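Putative membrane protein (Corynebacterium diphtheriae NCTC 13129, PDB 3C8I) is of unknown function but is probably anchored in the membrane by a transmembrane helix, this chain being the C-terminal DUF3239 part of the longer protein. Local coordinates at residues B[14-22]-B[29-37]. Residues are numbered along the deposited sequence; the frame is centred on the assembly and turned at random.
Sequences YDLVPAMIA and MVVMALVNT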
# COMPACT_ATOMS: atom_id res chain seq x y z
N TYR B 14 17.03 -13.89 2.94
CA TYR B 14 16.88 -12.43 2.78
C TYR B 14 18.23 -11.91 2.30
O TYR B 14 18.98 -11.30 3.07
CB TYR B 14 16.48 -11.76 4.10
CG TYR B 14 15.00 -11.83 4.43
CD1 TYR B 14 14.51 -12.69 5.43
CD2 TYR B 14 14.09 -11.00 3.77
CE1 TYR B 14 13.13 -12.74 5.73
CE2 TYR B 14 12.72 -11.04 4.07
CZ TYR B 14 12.25 -11.90 5.04
OH TYR B 14 10.90 -11.93 5.32
N ASP B 15 18.56 -12.17 1.04
CA ASP B 15 19.95 -11.94 0.61
C ASP B 15 20.27 -10.53 0.12
O ASP B 15 19.38 -9.74 -0.16
CB ASP B 15 20.40 -12.99 -0.40
CG ASP B 15 21.56 -13.79 0.12
OD1 ASP B 15 22.54 -13.14 0.57
OD2 ASP B 15 21.48 -15.05 0.10
N LEU B 16 21.55 -10.23 0.06
CA LEU B 16 21.99 -8.88 -0.18
C LEU B 16 21.84 -8.53 -1.64
O LEU B 16 22.21 -9.31 -2.50
CB LEU B 16 23.45 -8.71 0.23
CG LEU B 16 23.69 -8.65 1.74
CD1 LEU B 16 25.20 -8.72 2.01
CD2 LEU B 16 23.03 -7.39 2.34
N VAL B 17 21.32 -7.34 -1.89
CA VAL B 17 21.27 -6.78 -3.22
C VAL B 17 21.95 -5.41 -3.19
O VAL B 17 21.86 -4.70 -2.19
CB VAL B 17 19.81 -6.71 -3.78
CG1 VAL B 17 19.18 -8.10 -3.83
CG2 VAL B 17 18.91 -5.76 -2.97
N PRO B 18 22.61 -5.03 -4.28
CA PRO B 18 23.07 -3.65 -4.33
C PRO B 18 21.92 -2.68 -4.59
O PRO B 18 20.99 -3.00 -5.35
CB PRO B 18 24.03 -3.65 -5.52
CG PRO B 18 23.54 -4.74 -6.38
CD PRO B 18 22.96 -5.78 -5.50
N ALA B 19 21.98 -1.52 -3.95
CA ALA B 19 21.10 -0.40 -4.26
C ALA B 19 21.94 0.89 -4.31
O ALA B 19 23.07 0.94 -3.79
CB ALA B 19 19.93 -0.29 -3.25
N MET B 20 21.40 1.91 -4.96
CA MET B 20 22.13 3.14 -5.20
C MET B 20 21.15 4.29 -5.34
O MET B 20 20.05 4.13 -5.90
CB MET B 20 22.93 2.97 -6.51
CG MET B 20 23.94 4.09 -6.86
SD MET B 20 24.99 3.62 -8.29
CE MET B 20 25.72 2.15 -7.66
N ILE B 21 21.55 5.47 -4.87
CA ILE B 21 20.72 6.67 -5.00
C ILE B 21 20.71 7.08 -6.47
O ILE B 21 21.76 7.36 -7.06
CB ILE B 21 21.18 7.85 -4.12
CG1 ILE B 21 21.26 7.45 -2.64
CG2 ILE B 21 20.25 9.07 -4.37
CD1 ILE B 21 21.78 8.58 -1.72
N ALA B 22 19.51 7.10 -7.04
CA ALA B 22 19.30 7.39 -8.47
C ALA B 22 18.78 8.81 -8.70
O ALA B 22 18.93 9.37 -9.79
CB ALA B 22 18.32 6.35 -9.07
N MET B 29 14.44 10.75 -1.67
CA MET B 29 15.35 10.22 -2.65
C MET B 29 14.76 8.98 -3.30
O MET B 29 13.88 8.32 -2.75
CB MET B 29 16.72 9.91 -2.03
CG MET B 29 16.80 8.74 -1.05
SD MET B 29 18.29 8.89 0.06
CE MET B 29 17.55 9.37 1.62
N VAL B 30 15.27 8.65 -4.48
CA VAL B 30 14.86 7.43 -5.17
C VAL B 30 16.07 6.53 -5.23
O VAL B 30 17.14 6.93 -5.67
CB VAL B 30 14.31 7.70 -6.60
CG1 VAL B 30 14.03 6.38 -7.35
CG2 VAL B 30 13.04 8.52 -6.54
N VAL B 31 15.90 5.30 -4.74
CA VAL B 31 16.94 4.32 -4.77
C VAL B 31 16.56 3.29 -5.85
O VAL B 31 15.38 3.01 -6.08
CB VAL B 31 17.16 3.70 -3.37
CG1 VAL B 31 18.30 2.71 -3.38
CG2 VAL B 31 17.46 4.81 -2.35
N MET B 32 17.58 2.78 -6.54
CA MET B 32 17.42 1.71 -7.53
C MET B 32 18.20 0.53 -7.02
O MET B 32 19.34 0.70 -6.59
CB MET B 32 17.98 2.15 -8.90
CG MET B 32 17.83 1.10 -10.05
SD MET B 32 18.55 1.62 -11.66
CE MET B 32 17.44 2.92 -12.00
N ALA B 33 17.61 -0.66 -7.08
CA ALA B 33 18.30 -1.90 -6.70
C ALA B 33 18.36 -2.88 -7.85
O ALA B 33 17.48 -2.88 -8.70
CB ALA B 33 17.59 -2.58 -5.47
N LEU B 34 19.41 -3.70 -7.88
CA LEU B 34 19.55 -4.80 -8.83
C LEU B 34 19.04 -6.09 -8.17
O LEU B 34 19.63 -6.59 -7.21
CB LEU B 34 21.02 -4.94 -9.31
CG LEU B 34 21.30 -6.01 -10.39
CD1 LEU B 34 20.76 -5.61 -11.75
CD2 LEU B 34 22.79 -6.35 -10.50
N VAL B 35 17.94 -6.62 -8.70
CA VAL B 35 17.25 -7.76 -8.10
C VAL B 35 17.07 -8.92 -9.10
O VAL B 35 17.10 -8.76 -10.33
CB VAL B 35 15.86 -7.34 -7.50
CG1 VAL B 35 16.03 -6.42 -6.28
CG2 VAL B 35 14.94 -6.72 -8.55
N ASN B 36 16.90 -10.11 -8.54
CA ASN B 36 16.68 -11.32 -9.29
C ASN B 36 15.20 -11.63 -9.25
O ASN B 36 14.66 -11.87 -8.18
CB ASN B 36 17.47 -12.47 -8.65
CG ASN B 36 17.30 -13.80 -9.37
OD1 ASN B 36 16.67 -13.91 -10.42
ND2 ASN B 36 17.91 -14.83 -8.81
N THR B 37 14.55 -11.64 -10.41
CA THR B 37 13.10 -11.91 -10.44
C THR B 37 12.71 -13.38 -10.40
O THR B 37 11.50 -13.71 -10.33
CB THR B 37 12.39 -11.22 -11.63
OG1 THR B 37 12.78 -11.82 -12.85
CG2 THR B 37 12.70 -9.76 -11.67
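A19 and A33 face each other across a non-hydrogen-bonded antiparallel pair; their CA atoms are 4.0 Å apart, a close approach that the small side chains probably permit. Neighbouring backbone bonds fix this register: M20 and M32 exchange N-H...O bonds in both directions, the one from M32 N to M20 O the straighter (168°), while L34 N bonds to P18 O, and A22 N to V30 O, the latter at 2.7 Å. V31, on the same face as the two alanines, shows how a branch fills the seam. Its CB lies 3.9 Å from M20 O; CG1, turned anti to the backbone N (chi1 -177°), leans over the partner strand to meet that oxygen and, tightly at 3.4 Å, the CB of A19; the side chain also touches I54 of strand 47-54. Farther along, the side chains of I21 and M29 cross at an angle, the SD of M29 lying 3.9 Å from the CD1 of I21. On the face bearing M20 and M32, both methionines bend at chi3 and pack under helix 115-124, touching S122 and L121 respectively. With strand 70-80 beside one arm and strand 47-54 beside the other, the pair is a buried beta hairpin at the centre of an antiparallel sheet, one face of which packs against helix 115-124.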